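PDB 6RIW: ORF10 from Moritella marina, which probably condenses acyl-carrier-protein-bound units as the ketosynthase-chain length factor part of a polyunsaturated fatty acid synthase. Local coordinates for residues L210-S224 against G260-D273. Sequence-based numbering, arbitrary orientation.
Sequences LHTGKANMMLAGAVS and GEGAGMMVLKRQSD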
loop_
_atom_site.group_PDB
_atom_site.type_symbol
_atom_site.label_atom_id
_atom_site.label_comp_id
_atom_site.label_asym_id
_atom_site.label_seq_id
_atom_site.Cartn_x
_atom_site.Cartn_y
_atom_site.Cartn_z
ATOM N N LEU A 210 -20.888 4.252 -0.381
ATOM C CA LEU A 210 -22.192 4.668 0.128
ATOM C C LEU A 210 -23.164 4.950 -1.015
ATOM O O LEU A 210 -24.344 4.605 -0.921
ATOM C CB LEU A 210 -22.054 5.894 1.055
ATOM C CG LEU A 210 -21.347 5.649 2.398
ATOM C CD1 LEU A 210 -21.051 6.930 3.173
ATOM C CD2 LEU A 210 -22.110 4.644 3.318
ATOM N N HIS A 211 -22.692 5.552 -2.107
ATOM C CA HIS A 211 -23.596 5.915 -3.200
ATOM C C HIS A 211 -24.113 4.702 -3.957
ATOM O O HIS A 211 -25.227 4.742 -4.494
ATOM C CB HIS A 211 -22.902 6.870 -4.161
ATOM C CG HIS A 211 -22.723 8.242 -3.596
ATOM N ND1 HIS A 211 -21.617 9.020 -3.857
ATOM C CD2 HIS A 211 -23.517 8.974 -2.778
ATOM C CE1 HIS A 211 -21.741 10.178 -3.232
ATOM N NE2 HIS A 211 -22.879 10.173 -2.561
ATOM N N THR A 212 -23.339 3.616 -4.026
ATOM C CA THR A 212 -23.841 2.427 -4.703
ATOM C C THR A 212 -24.580 1.500 -3.759
ATOM O O THR A 212 -25.059 0.450 -4.194
ATOM C CB THR A 212 -22.696 1.667 -5.389
ATOM O OG1 THR A 212 -21.733 1.243 -4.414
ATOM C CG2 THR A 212 -21.987 2.558 -6.437
ATOM N N GLY A 213 -24.673 1.849 -2.481
ATOM C CA GLY A 213 -25.323 0.953 -1.549
ATOM C C GLY A 213 -24.523 -0.278 -1.180
ATOM O O GLY A 213 -25.083 -1.218 -0.606
ATOM N N LYS A 214 -23.225 -0.311 -1.492
ATOM C CA LYS A 214 -22.382 -1.402 -1.016
ATOM C C LYS A 214 -22.252 -1.391 0.500
ATOM O O LYS A 214 -21.915 -2.426 1.089
ATOM C CB LYS A 214 -21.005 -1.330 -1.687
ATOM C CG LYS A 214 -21.037 -1.799 -3.156
ATOM C CD LYS A 214 -19.658 -2.255 -3.689
ATOM C CE LYS A 214 -19.766 -2.833 -5.119
ATOM N NZ LYS A 214 -20.395 -1.906 -6.171
ATOM N N ALA A 215 -22.553 -0.257 1.136
ATOM C CA ALA A 215 -22.524 -0.120 2.582
ATOM C C ALA A 215 -23.543 0.940 2.983
ATOM O O ALA A 215 -23.976 1.746 2.153
ATOM C CB ALA A 215 -21.123 0.283 3.079
ATOM N N ASN A 216 -23.921 0.921 4.265
ATOM C CA ASN A 216 -24.766 1.956 4.857
ATOM C C ASN A 216 -24.000 2.866 5.803
ATOM O O ASN A 216 -24.531 3.900 6.217
ATOM C CB ASN A 216 -25.953 1.322 5.595
ATOM C CG ASN A 216 -26.861 0.548 4.658
ATOM O OD1 ASN A 216 -27.003 0.895 3.479
ATOM N ND2 ASN A 216 -27.458 -0.521 5.167
ATOM N N MET A 217 -22.760 2.512 6.130
ATOM C CA MET A 217 -21.844 3.349 6.875
ATOM C C MET A 217 -20.452 2.992 6.380
ATOM O O MET A 217 -20.210 1.850 5.966
ATOM C CB MET A 217 -21.982 3.106 8.390
ATOM C CG MET A 217 -21.200 4.058 9.289
ATOM S SD MET A 217 -21.532 3.744 11.054
ATOM C CE MET A 217 -22.707 2.385 10.970
ATOM N N MET A 218 -19.550 3.974 6.378
ATOM C CA MET A 218 -18.162 3.698 6.020
ATOM C C MET A 218 -17.211 4.394 6.983
ATOM O O MET A 218 -17.417 5.558 7.345
ATOM C CB MET A 218 -17.830 4.153 4.583
ATOM C CG MET A 218 -18.428 3.290 3.476
ATOM S SD MET A 218 -17.814 1.596 3.448
ATOM C CE MET A 218 -16.075 1.860 2.987
ATOM N N LEU A 219 -16.150 3.684 7.372
ATOM C CA LEU A 219 -14.966 4.299 7.965
ATOM C C LEU A 219 -13.981 4.640 6.851
ATOM O O LEU A 219 -13.740 3.827 5.948
ATOM C CB LEU A 219 -14.301 3.352 8.966
ATOM C CG LEU A 219 -14.966 3.119 10.323
ATOM C CD1 LEU A 219 -14.202 2.057 11.085
ATOM C CD2 LEU A 219 -14.992 4.390 11.123
ATOM N N ALA A 220 -13.444 5.848 6.886
ATOM C CA ALA A 220 -12.424 6.231 5.924
ATOM C C ALA A 220 -11.322 6.974 6.663
ATOM O O ALA A 220 -11.588 7.896 7.438
ATOM C CB ALA A 220 -12.987 7.102 4.791
ATOM N N GLY A 221 -10.089 6.596 6.399
ATOM C CA GLY A 221 -8.999 7.179 7.141
ATOM C C GLY A 221 -7.683 6.739 6.556
ATOM O O GLY A 221 -7.634 6.217 5.440
ATOM N N ALA A 222 -6.615 6.961 7.323
ATOM C CA ALA A 222 -5.273 6.623 6.862
ATOM C C ALA A 222 -4.330 6.550 8.051
ATOM O O ALA A 222 -4.609 7.083 9.126
ATOM C CB ALA A 222 -4.750 7.639 5.841
ATOM N N VAL A 223 -3.191 5.907 7.823
ATOM C CA VAL A 223 -2.153 5.737 8.830
ATOM C C VAL A 223 -0.822 5.851 8.107
ATOM O O VAL A 223 -0.689 5.429 6.947
ATOM C CB VAL A 223 -2.300 4.396 9.591
ATOM C CG1 VAL A 223 -2.197 3.212 8.625
ATOM C CG2 VAL A 223 -1.237 4.266 10.691
ATOM N N SER A 224 0.125 6.523 8.758
ATOM C CA SER A 224 1.499 6.675 8.299
ATOM C C SER A 224 2.357 6.273 9.494
ATOM O O SER A 224 2.497 7.049 10.449
ATOM C CB SER A 224 1.764 8.120 7.851
ATOM O OG SER A 224 3.149 8.410 7.779
ATOM N N GLY A 260 6.286 13.192 8.564
ATOM C CA GLY A 260 5.555 13.003 9.804
ATOM C C GLY A 260 4.829 11.671 9.798
ATOM O O GLY A 260 4.854 10.925 8.817
ATOM N N GLU A 261 4.177 11.384 10.918
ATOM C CA GLU A 261 3.495 10.117 11.116
ATOM C C GLU A 261 2.216 10.376 11.902
ATOM O O GLU A 261 2.020 11.457 12.468
ATOM C CB GLU A 261 4.411 9.119 11.846
ATOM C CG GLU A 261 5.026 9.711 13.093
ATOM C CD GLU A 261 5.915 8.730 13.861
ATOM O OE1 GLU A 261 6.497 7.807 13.237
ATOM O OE2 GLU A 261 6.023 8.879 15.106
ATOM N N GLY A 262 1.329 9.388 11.913
ATOM C CA GLY A 262 0.102 9.483 12.675
ATOM C C GLY A 262 -1.023 8.776 11.945
ATOM O O GLY A 262 -0.787 8.009 11.014
ATOM N N ALA A 263 -2.258 9.075 12.371
ATOM C CA ALA A 263 -3.428 8.375 11.854
ATOM C C ALA A 263 -4.665 9.237 12.047
ATOM O O ALA A 263 -4.707 10.106 12.919
ATOM C CB ALA A 263 -3.631 7.017 12.543
ATOM N N GLY A 264 -5.670 8.987 11.209
ATOM C CA GLY A 264 -6.956 9.642 11.360
ATOM C C GLY A 264 -8.067 8.758 10.837
ATOM O O GLY A 264 -7.845 7.882 9.997
ATOM N N MET A 265 -9.275 8.994 11.335
ATOM C CA MET A 265 -10.417 8.223 10.859
ATOM C C MET A 265 -11.677 9.078 10.895
ATOM O O MET A 265 -11.883 9.844 11.834
ATOM C CB MET A 265 -10.621 6.957 11.709
ATOM C CG MET A 265 -11.557 5.923 11.087
ATOM S SD MET A 265 -10.934 5.102 9.584
ATOM C CE MET A 265 -9.381 4.363 10.176
ATOM N N MET A 266 -12.534 8.909 9.887
ATOM C CA MET A 266 -13.842 9.554 9.862
ATOM C C MET A 266 -14.932 8.514 9.627
ATOM O O MET A 266 -14.705 7.499 8.959
ATOM C CB MET A 266 -13.908 10.593 8.765
ATOM C CG MET A 266 -13.268 11.923 9.103
ATOM S SD MET A 266 -12.788 12.723 7.553
ATOM C CE MET A 266 -14.070 12.074 6.496
ATOM N N VAL A 267 -16.126 8.783 10.160
ATOM C CA VAL A 267 -17.302 7.932 9.972
ATOM C C VAL A 267 -18.265 8.657 9.042
ATOM O O VAL A 267 -18.632 9.810 9.311
ATOM C CB VAL A 267 -18.000 7.603 11.309
ATOM C CG1 VAL A 267 -19.138 6.619 11.060
ATOM C CG2 VAL A 267 -17.022 7.072 12.327
ATOM N N LEU A 268 -18.665 7.993 7.949
ATOM C CA LEU A 268 -19.476 8.586 6.892
ATOM C C LEU A 268 -20.814 7.873 6.734
ATOM O O LEU A 268 -20.880 6.640 6.755
ATOM C CB LEU A 268 -18.752 8.539 5.540
ATOM C CG LEU A 268 -17.327 9.078 5.489
ATOM C CD1 LEU A 268 -16.762 8.965 4.080
ATOM C CD2 LEU A 268 -17.303 10.529 5.958
ATOM N N LYS A 269 -21.875 8.652 6.512
ATOM C CA LYS A 269 -23.183 8.102 6.170
ATOM C C LYS A 269 -23.830 8.992 5.118
ATOM O O LYS A 269 -23.496 10.172 5.001
ATOM C CB LYS A 269 -24.113 8.000 7.404
ATOM C CG LYS A 269 -23.720 6.897 8.405
ATOM C CD LYS A 269 -24.488 7.046 9.731
ATOM C CE LYS A 269 -25.981 6.756 9.565
ATOM N NZ LYS A 269 -26.643 6.460 10.886
ATOM N N ARG A 270 -24.735 8.414 4.327
ATOM C CA ARG A 270 -25.572 9.242 3.467
ATOM C C ARG A 270 -26.357 10.215 4.349
ATOM O O ARG A 270 -26.808 9.856 5.437
ATOM C CB ARG A 270 -26.516 8.359 2.623
ATOM C CG ARG A 270 -25.779 7.466 1.605
ATOM C CD ARG A 270 -26.707 6.513 0.838
ATOM N NE ARG A 270 -27.363 5.585 1.748
ATOM C CZ ARG A 270 -26.930 4.358 2.017
ATOM N NH1 ARG A 270 -27.576 3.600 2.892
ATOM N NH2 ARG A 270 -25.843 3.882 1.425
ATOM N N GLN A 271 -26.472 11.466 3.900
ATOM C CA GLN A 271 -27.091 12.488 4.748
ATOM C C GLN A 271 -28.515 12.108 5.145
ATOM O O GLN A 271 -28.926 12.346 6.286
ATOM C CB GLN A 271 -27.094 13.845 4.047
ATOM C CG GLN A 271 -27.489 15.001 4.989
ATOM C CD GLN A 271 -27.970 16.210 4.222
ATOM O OE1 GLN A 271 -28.188 16.136 3.015
ATOM N NE2 GLN A 271 -28.126 17.334 4.915
ATOM N N SER A 272 -29.270 11.497 4.227
ATOM C CA SER A 272 -30.625 11.042 4.551
ATOM C C SER A 272 -30.634 10.135 5.777
ATOM O O SER A 272 -31.487 10.280 6.662
ATOM C CB SER A 272 -31.237 10.312 3.354
ATOM O OG SER A 272 -30.410 9.238 2.951
ATOM N N ASP A 273 -29.692 9.187 5.848
ATOM C CA ASP A 273 -29.651 8.278 6.989
ATOM C C ASP A 273 -29.166 8.994 8.244
ATOM O O ASP A 273 -29.640 8.710 9.351
ATOM C CB ASP A 273 -28.744 7.077 6.684
ATOM C CG ASP A 273 -29.255 6.224 5.521
ATOM O OD1 ASP A 273 -30.434 6.376 5.122
ATOM O OD2 ASP A 273 -28.471 5.393 4.997
HETATM O O HOH W 1 -25.765 5.844 4.902
#
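Strands 217-224 and 262-270 are antiparallel neighbours in the thiolase-fold sheet of the ketosynthase half, their N-to-C directions 165° apart, and the pairing of Met218 with Leu268 begins a regular ladder. Four hydrogen-bonded pairs, ending at Ser224 with Gly262, contribute two N-H...O=C bonds each. Met217, Leu219, Val267 and Met265 meet on one face: Leu219 and Val267 lie side by side, CD2 to CG2 3.6 Å, while Met265 crosses Leu219 at nearly a right angle. In Met265, CG is anti to the backbone N and the chain then bends at chi2, which brings SD back over the neighbouring strand, 3.5 Å from Ala220 C and 3.6 Å from Gly221 N. The other face, with Ala220 and Ala222, packs on helix 198-211; from the end of that helix Leu210 sends CD1 to 3.7 Å from Leu268 CB. Helix 198-211 ends in a Schellman motif at Gly213, and Arg270 clasps the loop that follows. Its NH2 bonds both Leu210 O and Ala215 O at 2.9 Å, the former on a lone pair, so one nitrogen ties the helix terminus to the loop. Asp273 OD2 forms a salt bridge with NH1, and a water over one guanidinium face links Asn216 O, Arg270 N and that carboxylate oxygen. NH1 also donates to Asn216 OD1 at 2.8 Å, nearly straight (168°), yet from above the amide plane, which stands 88° to the guanidinium.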